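Local coordinates for UDP-N-acetylglucosamine--peptide N-acetylglucosaminyltransferase stabilizing protein GtfB (Streptococcus gordonii, PDB 5E9T), which stabilises its partner glycosyltransferase GtfA, the two forming a complex that attaches the first GlcNAc from UDP-GlcNAc to the serine-rich adhesin GspB, at residues P68-R80 against R88-R100. Residues are numbered along the deposited sequence; the frame is centred on the assembly and turned at random.
Sequences PFWEITGDHQVAR and RARIHYASQARGR
Ala79 and Ile91 face each other as an antiparallel hydrogen-bonded pair, and the contact is well packed around them. Ile91 N bonds to Ala79 O at 3.2 Å, and the return bond from Ala79 N to Ile91 O is weak. Their side chains share one face of the sheet, where Ala79 CB lies 3.6 Å from Ile91 CB. The small methyl group suits this place, because the ring of Tyr93 also packs beside it. Branched Ile91 sends CD1 past Ala79 to Ile72 CG2, 3.9 Å away, bridging to the next strand but one.

Tyr93 has CG anti to its carbonyl carbon (chi1 -73°), which carries the ring under the turn 75-78. A flat ring fits against this backbone while its hydroxyl reaches carbonyls, 3.2 Å from Asp75 O and 3.1 Å from Val78 O. Asp75 shapes the turn as an Asx motif, OD1 accepting from Val78 N. Arg100 CA lies over one ring face; its extended chain brings NE to 3.1 Å from Asp75 O and sets one guanidinium face towards Gly74 O, with Phe61 as cation-pi partner.

A second packed part joins buried Trp70 and Arg88, crossing at about a right angle. Arg88 suits both surroundings: its methylenes meet the indole obliquely (CG to CZ3 3.4 Å), while its guanidinium, turned 74° from the ring, goes on to Tyr195 of a Gtf1 chain.

The looser side holds partly exposed Arg80 and Arg90, on the other face, and exposed Gln77, whose side chain starts away from 88-100 although its backbone packs against Tyr93.

Strands 71-74, 79-83 and 86-94 form an antiparallel meander, with a classic bulge where Arg88 and Ala89 both face Val81; strand 101-108 continues the sheet beyond 86-94.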
# COMPACT_ATOMS: atom_id res chain seq x y z
N PRO B 68 11.61 -12.15 2.60
CA PRO B 68 11.82 -13.07 1.49
C PRO B 68 11.34 -12.47 0.17
O PRO B 68 10.29 -11.84 0.10
CB PRO B 68 11.02 -14.30 1.88
CG PRO B 68 11.02 -14.27 3.37
CD PRO B 68 10.96 -12.82 3.75
N PHE B 69 12.16 -12.66 -0.87
CA PHE B 69 11.87 -12.27 -2.26
C PHE B 69 11.97 -10.77 -2.51
O PHE B 69 11.91 -10.34 -3.66
CB PHE B 69 10.48 -12.76 -2.68
CG PHE B 69 10.34 -14.25 -2.69
CD1 PHE B 69 10.77 -14.99 -3.78
CD2 PHE B 69 9.78 -14.91 -1.61
CE1 PHE B 69 10.64 -16.36 -3.79
CE2 PHE B 69 9.65 -16.29 -1.62
CZ PHE B 69 10.08 -17.01 -2.71
N TRP B 70 12.12 -9.96 -1.46
CA TRP B 70 12.26 -8.53 -1.68
C TRP B 70 13.54 -8.23 -2.45
O TRP B 70 14.55 -8.93 -2.31
CB TRP B 70 12.24 -7.77 -0.35
CG TRP B 70 10.88 -7.71 0.30
CD1 TRP B 70 9.88 -8.62 0.20
CD2 TRP B 70 10.38 -6.66 1.15
NE1 TRP B 70 8.79 -8.22 0.93
CE2 TRP B 70 9.07 -7.02 1.52
CE3 TRP B 70 10.91 -5.46 1.63
CZ2 TRP B 70 8.29 -6.22 2.35
CZ3 TRP B 70 10.14 -4.68 2.45
CH2 TRP B 70 8.84 -5.06 2.80
N GLU B 71 13.48 -7.20 -3.28
CA GLU B 71 14.48 -6.95 -4.32
C GLU B 71 15.43 -5.84 -3.88
O GLU B 71 15.00 -4.71 -3.61
CB GLU B 71 13.78 -6.57 -5.63
CG GLU B 71 14.66 -5.91 -6.67
CD GLU B 71 13.86 -5.30 -7.80
OE1 GLU B 71 14.39 -5.20 -8.93
OE2 GLU B 71 12.69 -4.91 -7.56
N ILE B 72 16.72 -6.16 -3.82
CA ILE B 72 17.77 -5.19 -3.54
C ILE B 72 18.43 -4.79 -4.85
O ILE B 72 18.84 -5.66 -5.64
CB ILE B 72 18.82 -5.74 -2.56
CG1 ILE B 72 18.15 -6.42 -1.36
CG2 ILE B 72 19.73 -4.63 -2.07
CD1 ILE B 72 19.14 -6.98 -0.35
N THR B 73 18.53 -3.49 -5.10
CA THR B 73 19.25 -2.94 -6.24
C THR B 73 20.09 -1.77 -5.76
O THR B 73 19.90 -1.26 -4.65
CB THR B 73 18.31 -2.46 -7.36
OG1 THR B 73 17.72 -1.21 -6.98
CG2 THR B 73 17.21 -3.47 -7.61
N GLY B 74 21.01 -1.32 -6.61
CA GLY B 74 21.73 -0.09 -6.31
C GLY B 74 22.76 0.24 -7.37
O GLY B 74 23.22 -0.63 -8.12
N ASP B 75 23.09 1.53 -7.42
CA ASP B 75 24.15 2.11 -8.22
C ASP B 75 25.38 2.38 -7.35
O ASP B 75 25.51 1.84 -6.24
CB ASP B 75 23.64 3.36 -8.95
CG ASP B 75 23.30 4.51 -8.01
OD1 ASP B 75 23.52 4.39 -6.78
OD2 ASP B 75 22.83 5.55 -8.52
N HIS B 76 26.32 3.18 -7.86
CA HIS B 76 27.55 3.49 -7.16
C HIS B 76 27.39 4.49 -6.02
O HIS B 76 28.31 4.62 -5.21
CB HIS B 76 28.60 4.02 -8.15
CG HIS B 76 28.26 5.37 -8.73
ND1 HIS B 76 27.40 5.52 -9.80
CD2 HIS B 76 28.69 6.61 -8.41
CE1 HIS B 76 27.30 6.81 -10.10
NE2 HIS B 76 28.07 7.49 -9.27
N GLN B 77 26.29 5.26 -5.95
CA GLN B 77 26.11 6.16 -4.81
C GLN B 77 25.10 5.72 -3.76
O GLN B 77 25.09 6.30 -2.67
CB GLN B 77 25.73 7.57 -5.30
CG GLN B 77 24.86 7.58 -6.54
CD GLN B 77 24.53 8.99 -6.98
OE1 GLN B 77 24.89 9.96 -6.31
NE2 GLN B 77 23.86 9.12 -8.12
N VAL B 78 24.28 4.69 -4.01
CA VAL B 78 23.21 4.33 -3.08
C VAL B 78 22.58 3.00 -3.47
O VAL B 78 22.92 2.43 -4.52
CB VAL B 78 22.15 5.45 -3.00
CG1 VAL B 78 21.21 5.38 -4.19
CG2 VAL B 78 21.40 5.42 -1.67
N ALA B 79 21.64 2.51 -2.67
CA ALA B 79 20.95 1.26 -2.95
C ALA B 79 19.51 1.36 -2.45
O ALA B 79 19.10 2.37 -1.86
CB ALA B 79 21.69 0.07 -2.33
N ARG B 80 18.74 0.29 -2.67
CA ARG B 80 17.31 0.31 -2.43
C ARG B 80 16.82 -1.08 -2.09
O ARG B 80 17.38 -2.08 -2.55
CB ARG B 80 16.57 0.85 -3.67
CG ARG B 80 15.06 0.92 -3.56
CD ARG B 80 14.43 0.67 -4.92
NE ARG B 80 13.16 1.36 -5.11
CZ ARG B 80 13.06 2.64 -5.44
NH1 ARG B 80 14.15 3.37 -5.62
NH2 ARG B 80 11.86 3.20 -5.60
N ARG B 88 10.97 0.60 -0.22
CA ARG B 88 10.86 0.22 1.18
C ARG B 88 12.01 0.78 2.00
O ARG B 88 11.76 1.44 3.02
CB ARG B 88 10.74 -1.30 1.30
CG ARG B 88 9.38 -1.82 0.86
CD ARG B 88 8.25 -1.01 1.50
NE ARG B 88 6.94 -1.63 1.29
CZ ARG B 88 5.98 -1.12 0.54
NH1 ARG B 88 6.15 0.03 -0.09
NH2 ARG B 88 4.83 -1.76 0.42
N ALA B 89 13.25 0.48 1.65
CA ALA B 89 14.39 1.00 2.38
C ALA B 89 15.36 1.72 1.44
O ALA B 89 15.36 1.51 0.22
CB ALA B 89 15.13 -0.11 3.13
N ARG B 90 16.18 2.58 2.03
CA ARG B 90 17.37 3.12 1.39
C ARG B 90 18.60 2.56 2.09
O ARG B 90 18.71 2.63 3.32
CB ARG B 90 17.40 4.65 1.46
CG ARG B 90 16.10 5.32 1.11
CD ARG B 90 16.31 6.77 0.74
NE ARG B 90 15.05 7.41 0.36
CZ ARG B 90 14.16 7.87 1.23
NH1 ARG B 90 14.41 7.77 2.53
NH2 ARG B 90 13.04 8.43 0.81
N ILE B 91 19.52 1.99 1.31
CA ILE B 91 20.78 1.48 1.84
C ILE B 91 21.85 2.52 1.57
O ILE B 91 22.11 2.87 0.41
CB ILE B 91 21.15 0.13 1.22
CG1 ILE B 91 20.18 -0.95 1.67
CG2 ILE B 91 22.58 -0.24 1.59
CD1 ILE B 91 19.68 -1.80 0.54
N HIS B 92 22.48 3.01 2.63
CA HIS B 92 23.47 4.07 2.54
C HIS B 92 24.87 3.49 2.64
O HIS B 92 25.13 2.59 3.44
CB HIS B 92 23.25 5.12 3.63
CG HIS B 92 21.99 5.90 3.44
ND1 HIS B 92 21.82 6.81 2.42
CD2 HIS B 92 20.83 5.91 4.15
CE1 HIS B 92 20.62 7.34 2.50
NE2 HIS B 92 20.00 6.82 3.54
N TYR B 93 25.77 4.03 1.82
CA TYR B 93 27.10 3.45 1.65
C TYR B 93 28.09 4.06 2.63
O TYR B 93 28.23 5.28 2.71
CB TYR B 93 27.58 3.68 0.22
CG TYR B 93 26.87 2.79 -0.78
CD1 TYR B 93 26.35 1.57 -0.39
CD2 TYR B 93 26.73 3.18 -2.11
CE1 TYR B 93 25.70 0.75 -1.30
CE2 TYR B 93 26.09 2.37 -3.02
CZ TYR B 93 25.57 1.15 -2.61
OH TYR B 93 24.93 0.34 -3.50
N ALA B 94 28.76 3.19 3.39
CA ALA B 94 29.90 3.63 4.17
C ALA B 94 30.97 4.15 3.23
O ALA B 94 31.34 3.47 2.27
CB ALA B 94 30.45 2.47 5.01
N SER B 95 31.51 5.32 3.52
CA SER B 95 32.41 5.95 2.56
C SER B 95 33.79 5.39 2.84
O SER B 95 34.48 5.79 3.78
CB SER B 95 32.37 7.47 2.68
OG SER B 95 33.56 8.05 2.19
N GLN B 96 34.21 4.48 1.97
CA GLN B 96 35.46 3.74 2.08
C GLN B 96 36.04 3.65 0.68
O GLN B 96 35.35 3.91 -0.31
CB GLN B 96 35.25 2.32 2.65
CG GLN B 96 35.28 2.21 4.17
CD GLN B 96 35.61 0.79 4.63
OE1 GLN B 96 35.81 -0.11 3.82
NE2 GLN B 96 35.67 0.59 5.94
N ALA B 97 37.32 3.30 0.61
CA ALA B 97 37.94 3.04 -0.69
C ALA B 97 37.12 2.01 -1.46
O ALA B 97 36.79 2.21 -2.63
CB ALA B 97 39.38 2.58 -0.51
N ARG B 98 36.78 0.91 -0.80
CA ARG B 98 35.87 -0.06 -1.39
C ARG B 98 34.46 0.52 -1.43
O ARG B 98 34.00 1.16 -0.47
CB ARG B 98 35.90 -1.35 -0.58
CG ARG B 98 37.29 -1.73 -0.09
CD ARG B 98 37.28 -2.98 0.79
NE ARG B 98 37.11 -2.66 2.21
CZ ARG B 98 37.17 -3.57 3.18
NH1 ARG B 98 37.41 -4.84 2.90
NH2 ARG B 98 37.00 -3.20 4.44
N GLY B 99 33.77 0.32 -2.56
CA GLY B 99 32.44 0.86 -2.72
C GLY B 99 31.34 -0.13 -2.35
O GLY B 99 31.56 -1.34 -2.29
N ARG B 100 30.15 0.43 -2.10
CA ARG B 100 28.93 -0.34 -1.84
C ARG B 100 29.00 -1.13 -0.54
O ARG B 100 28.45 -2.23 -0.44
CB ARG B 100 28.59 -1.27 -3.01
CG ARG B 100 28.48 -0.56 -4.33
CD ARG B 100 27.77 -1.41 -5.35
NE ARG B 100 27.36 -0.63 -6.51
CZ ARG B 100 26.70 -1.12 -7.55
NH1 ARG B 100 26.36 -2.40 -7.57
NH2 ARG B 100 26.37 -0.33 -8.57